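Local coordinates for protein pyocin S5 (Pseudomonas aeruginosa PAO1, PDB 6THK) that probably kills competing bacteria as a channel-forming bacteriocin, inserting its colicin-type helical domain into the cytoplasmic membrane and depolarising it, at residues A[408-413]-A[453-458]; A[413-418]-A[444-449]. The protein carries 1 engineered substitution. One frame throughout, in Å; residues are numbered along the deposited sequence.

Contact 1: residues A[408-413]-A[453-458]; sequences KGFGVV and WLVGIA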
loop_
_atom_site.group_PDB
_atom_site.type_symbol
_atom_site.label_atom_id
_atom_site.label_comp_id
_atom_site.label_asym_id
_atom_site.label_seq_id
_atom_site.Cartn_x
_atom_site.Cartn_y
_atom_site.Cartn_z
ATOM N N LYS A 408 -1.988 1.551 -44.676
ATOM C CA LYS A 408 -1.689 0.696 -43.532
ATOM C C LYS A 408 -1.059 -0.623 -44.036
ATOM O O LYS A 408 0.040 -0.955 -43.616
ATOM C CB LYS A 408 -2.961 0.431 -42.730
ATOM C CG LYS A 408 -3.167 1.405 -41.574
ATOM C CD LYS A 408 -4.343 1.007 -40.682
ATOM C CE LYS A 408 -4.625 2.045 -39.624
ATOM N NZ LYS A 408 -5.830 1.707 -38.823
ATOM N N GLY A 409 -1.710 -1.280 -45.004
ATOM C CA GLY A 409 -1.245 -2.516 -45.628
ATOM C C GLY A 409 0.185 -2.449 -46.137
ATOM O O GLY A 409 0.960 -3.392 -45.929
ATOM N N PHE A 410 0.551 -1.307 -46.779
ATOM C CA PHE A 410 1.891 -1.026 -47.309
ATOM C C PHE A 410 2.847 -0.472 -46.243
ATOM O O PHE A 410 4.037 -0.315 -46.507
ATOM C CB PHE A 410 1.811 -0.056 -48.510
ATOM C CG PHE A 410 0.994 -0.520 -49.695
ATOM C CD1 PHE A 410 1.037 -1.849 -50.120
ATOM C CD2 PHE A 410 0.241 0.387 -50.437
ATOM C CE1 PHE A 410 0.284 -2.274 -51.218
ATOM C CE2 PHE A 410 -0.500 -0.038 -51.546
ATOM C CZ PHE A 410 -0.468 -1.363 -51.930
ATOM N N GLY A 411 2.330 -0.188 -45.054
ATOM C CA GLY A 411 3.143 0.337 -43.960
ATOM C C GLY A 411 3.768 1.685 -44.261
ATOM O O GLY A 411 4.977 1.863 -44.089
ATOM N N VAL A 412 2.954 2.611 -44.787
ATOM C CA VAL A 412 3.337 3.985 -45.112
ATOM C C VAL A 412 2.493 4.881 -44.199
ATOM O O VAL A 412 1.374 4.482 -43.828
ATOM C CB VAL A 412 3.234 4.356 -46.629
ATOM C CG1 VAL A 412 4.244 3.581 -47.466
ATOM C CG2 VAL A 412 1.832 4.172 -47.179
ATOM N N VAL A 413 3.042 6.034 -43.760
ATOM C CA VAL A 413 2.269 6.916 -42.870
ATOM C C VAL A 413 1.088 7.569 -43.617
ATOM O O VAL A 413 1.157 7.776 -44.842
ATOM C CB VAL A 413 3.106 7.959 -42.046
ATOM C CG1 VAL A 413 3.992 7.267 -41.011
ATOM C CG2 VAL A 413 3.930 8.893 -42.946
ATOM N N TRP A 453 2.604 5.003 -51.333
ATOM C CA TRP A 453 1.496 5.903 -51.051
ATOM C C TRP A 453 0.772 6.275 -52.351
ATOM O O TRP A 453 -0.447 6.328 -52.381
ATOM C CB TRP A 453 1.966 7.167 -50.331
ATOM C CG TRP A 453 0.825 8.002 -49.900
ATOM C CD1 TRP A 453 -0.126 7.669 -48.994
ATOM C CD2 TRP A 453 0.482 9.298 -50.382
ATOM N NE1 TRP A 453 -1.035 8.679 -48.868
ATOM C CE2 TRP A 453 -0.683 9.695 -49.710
ATOM C CE3 TRP A 453 1.051 10.168 -51.309
ATOM C CZ2 TRP A 453 -1.289 10.915 -49.938
ATOM C CZ3 TRP A 453 0.444 11.374 -51.532
ATOM C CH2 TRP A 453 -0.709 11.741 -50.849
ATOM N N LEU A 454 1.528 6.515 -53.423
ATOM C CA LEU A 454 0.968 6.815 -54.738
ATOM C C LEU A 454 0.157 5.626 -55.238
ATOM O O LEU A 454 -0.894 5.795 -55.836
ATOM C CB LEU A 454 2.070 7.079 -55.749
ATOM C CG LEU A 454 2.762 8.427 -55.786
ATOM C CD1 LEU A 454 3.562 8.538 -57.072
ATOM C CD2 LEU A 454 1.749 9.549 -55.674
ATOM N N VAL A 455 0.672 4.418 -55.001
ATOM C CA VAL A 455 0.004 3.180 -55.376
ATOM C C VAL A 455 -1.313 3.055 -54.620
ATOM O O VAL A 455 -2.298 2.604 -55.172
ATOM C CB VAL A 455 0.887 1.946 -55.148
ATOM C CG1 VAL A 455 0.162 0.696 -55.597
ATOM C CG2 VAL A 455 2.195 2.086 -55.905
ATOM N N GLY A 456 -1.328 3.459 -53.353
ATOM C CA GLY A 456 -2.542 3.452 -52.560
ATOM C C GLY A 456 -3.568 4.389 -53.173
ATOM O O GLY A 456 -4.742 4.063 -53.234
ATOM N N ILE A 457 -3.112 5.552 -53.631
ATOM C CA ILE A 457 -3.950 6.536 -54.291
ATOM C C ILE A 457 -4.548 5.934 -55.561
ATOM O O ILE A 457 -5.731 6.096 -55.833
ATOM C CB ILE A 457 -3.139 7.796 -54.624
ATOM C CG1 ILE A 457 -2.910 8.616 -53.361
ATOM C CG2 ILE A 457 -3.830 8.619 -55.687
ATOM C CD1 ILE A 457 -1.968 9.775 -53.549
ATOM N N ALA A 458 -3.720 5.235 -56.327
ATOM C CA ALA A 458 -4.148 4.553 -57.562
ATOM C C ALA A 458 -5.233 3.514 -57.282
ATOM O O ALA A 458 -6.258 3.481 -57.952
ATOM C CB ALA A 458 -2.947 3.897 -58.230
#
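Phe410 lays the CE2 corner of its ring against the helix 451-464, with CE2 4.0 Å from Gly456 N. The backbone nitrogen sits at the ring's edge, near its plane, and the ring meets the backbone of Gly456 directly, at N and CA. Val455 adds CG1, 4.2 Å from the same Phe410 CE2 and oblique to the ring; the position of CG1 anti to the backbone N (chi1 -178°) is what puts this branch at the phenyl. Two residues further along the chain, Val412 brings CG2 to 4.4 Å from Trp453 CB, close to the point where the indole leaves the helix, and meets the indole at its edge rather than over a face. One indole face is covered instead from within its own helix, by Ile457 CD1 one turn on.

Gly411 lies between Phe410 and Val412. It takes positive phi in a Schellman motif that closes helix 396-409, with Gly411 N bonded to Lys408 O at 2.8 Å, and this turn directs Phe410 and Val412 to the same partner helix. Outside the pair, Ala350 of helix 340-353 touches both Phe410 and Val455, and Leu403 and Ser407 touch Trp453. With no hydrogen bond between them, the two segments meet by van der Waals packing of mainly apolar groups.

Contact 2: residues A[413-418]-A[444-449]; sequences VGKAID and TLAAGA
Lys415 reaches across to the end of helix 436-446 with the aliphatic part of its side chain. CG stands anti to the backbone N (chi1 -157°), and the chain then bends at chi3 and chi4, which carries CE to Leu445 and Ala446. There CE lies 3.4 Å from Leu445 O and 3.8 Å from Ala446 CA, and a third neighbour, the methyl of Ala449, is 4.0 Å from CE. The ammonium nitrogen follows CE to the same carbonyl, NZ being 3.5 Å from Leu445 O. A lysine amine beside a carbonyl near the C-terminal end of a helix would probably be favoured by the helix dipole.

Ala416 contributes mainly its backbone, with O at 4.2 Å from Leu445 CD1. Ile417 makes the closest apolar meeting: its CD1 comes to 3.5 Å from Leu445 CD2, while its CG1 rests 3.6 Å from Leu445 CD1, so both leucine methyls are engaged and the two side chains cross obliquely. Leu422 of helix 419-431 touches both. At Asp418 the extended run of the loop ends in an N-cap for helix 419-431, with a weak bond from Ser421 N to its OD1.

Opposite Lys415, residues Ala446 to Ala449 form a type II beta turn with Gly448 at positive phi. The turn lies in the short connection from helix 436-446 to helix 451-464, and the extended loop packed on it links helices 396-409 and 419-431: two interhelical connections of the all-helical colicin pore-forming domain.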
loop_
_atom_site.group_PDB
_atom_site.type_symbol
_atom_site.label_atom_id
_atom_site.label_comp_id
_atom_site.label_asym_id
_atom_site.label_seq_id
_atom_site.Cartn_x
_atom_site.Cartn_y
_atom_site.Cartn_z
ATOM N N VAL A 413 3.042 6.034 -43.760
ATOM C CA VAL A 413 2.269 6.916 -42.870
ATOM C C VAL A 413 1.088 7.569 -43.617
ATOM O O VAL A 413 1.157 7.776 -44.842
ATOM C CB VAL A 413 3.106 7.959 -42.046
ATOM C CG1 VAL A 413 3.992 7.267 -41.011
ATOM C CG2 VAL A 413 3.930 8.893 -42.946
ATOM N N GLY A 414 0.003 7.798 -42.872
ATOM C CA GLY A 414 -1.206 8.460 -43.347
ATOM C C GLY A 414 -0.850 9.880 -43.735
ATOM O O GLY A 414 -0.181 10.582 -42.961
ATOM N N LYS A 415 -1.216 10.280 -44.961
ATOM C CA LYS A 415 -0.845 11.574 -45.515
ATOM C C LYS A 415 -2.056 12.454 -45.898
ATOM O O LYS A 415 -3.066 11.963 -46.413
ATOM C CB LYS A 415 0.115 11.352 -46.690
ATOM C CG LYS A 415 0.992 12.531 -47.020
ATOM C CD LYS A 415 2.106 12.125 -47.959
ATOM C CE LYS A 415 2.489 13.254 -48.894
ATOM N NZ LYS A 415 3.373 14.271 -48.256
ATOM N N ALA A 416 -1.973 13.749 -45.619
ATOM C CA ALA A 416 -3.060 14.674 -45.936
ATOM C C ALA A 416 -3.178 14.941 -47.433
ATOM O O ALA A 416 -2.166 15.058 -48.115
ATOM C CB ALA A 416 -2.874 15.976 -45.178
ATOM N N ILE A 417 -4.408 15.003 -47.946
ATOM C CA ILE A 417 -4.631 15.266 -49.369
ATOM C C ILE A 417 -6.017 15.865 -49.702
ATOM O O ILE A 417 -7.011 15.483 -49.095
ATOM C CB ILE A 417 -4.401 13.942 -50.142
ATOM C CG1 ILE A 417 -4.460 14.111 -51.656
ATOM C CG2 ILE A 417 -5.384 12.879 -49.683
ATOM C CD1 ILE A 417 -3.937 12.917 -52.419
ATOM N N ASP A 418 -6.089 16.804 -50.650
ATOM C CA ASP A 418 -7.380 17.307 -51.113
ATOM C C ASP A 418 -7.548 16.447 -52.361
ATOM O O ASP A 418 -6.941 16.714 -53.391
ATOM C CB ASP A 418 -7.331 18.790 -51.485
ATOM C CG ASP A 418 -8.598 19.263 -52.188
ATOM O OD1 ASP A 418 -9.477 18.425 -52.440
ATOM O OD2 ASP A 418 -8.734 20.465 -52.488
ATOM N N THR A 444 4.449 17.900 -56.050
ATOM C CA THR A 444 4.232 18.891 -55.026
ATOM C C THR A 444 3.478 18.301 -53.851
ATOM O O THR A 444 3.848 18.489 -52.702
ATOM C CB THR A 444 3.373 20.020 -55.596
ATOM O OG1 THR A 444 4.163 20.805 -56.491
ATOM C CG2 THR A 444 2.828 20.888 -54.490
ATOM N N LEU A 445 2.431 17.554 -54.156
ATOM C CA LEU A 445 1.593 16.946 -53.130
ATOM C C LEU A 445 2.311 15.903 -52.288
ATOM O O LEU A 445 2.192 15.882 -51.072
ATOM C CB LEU A 445 0.361 16.329 -53.786
ATOM C CG LEU A 445 -0.454 15.342 -52.973
ATOM C CD1 LEU A 445 -1.520 16.081 -52.187
ATOM C CD2 LEU A 445 -1.075 14.321 -53.905
ATOM N N ALA A 446 3.089 15.069 -52.957
ATOM C CA ALA A 446 3.824 13.981 -52.325
ATOM C C ALA A 446 5.350 13.975 -52.398
ATOM O O ALA A 446 5.947 12.911 -52.373
ATOM C CB ALA A 446 3.300 12.656 -52.845
ATOM N N ALA A 447 5.986 15.133 -52.490
ATOM C CA ALA A 447 7.450 15.191 -52.490
ATOM C C ALA A 447 7.996 14.543 -51.201
ATOM O O ALA A 447 7.459 14.763 -50.110
ATOM C CB ALA A 447 7.925 16.629 -52.594
ATOM N N GLY A 448 8.994 13.679 -51.360
ATOM C CA GLY A 448 9.619 12.986 -50.235
ATOM C C GLY A 448 8.835 11.827 -49.654
ATOM O O GLY A 448 9.269 11.233 -48.660
ATOM N N ALA A 449 7.668 11.499 -50.242
ATOM C CA ALA A 449 6.851 10.385 -49.744
ATOM C C ALA A 449 7.246 9.065 -50.424
ATOM O O ALA A 449 8.010 9.058 -51.402
ATOM C CB ALA A 449 5.358 10.675 -49.913
#

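How the contacts relate
Contacts 1 and 2 lie side by side in the pore-forming domain, their centres about 10 Å apart, and share Val413. Trp453 joins them: its ring atom CZ3 is 3.4 Å from Ala446 CB, and its CE2 is 3.5 Å from Lys415 CB. Ile457 CD1 adds a further touch at 3.9 Å from Ile417 CD1. Along the chain contact 2 is nested within the loop that contact 1 closes, and the turn at 446-449 leads from helix 436-446 towards helix 451-464, whose residues 453-458 form the second half of contact 1. Both contacts lie away from the zinc sites, and residues 453-458 begin a predicted transmembrane segment.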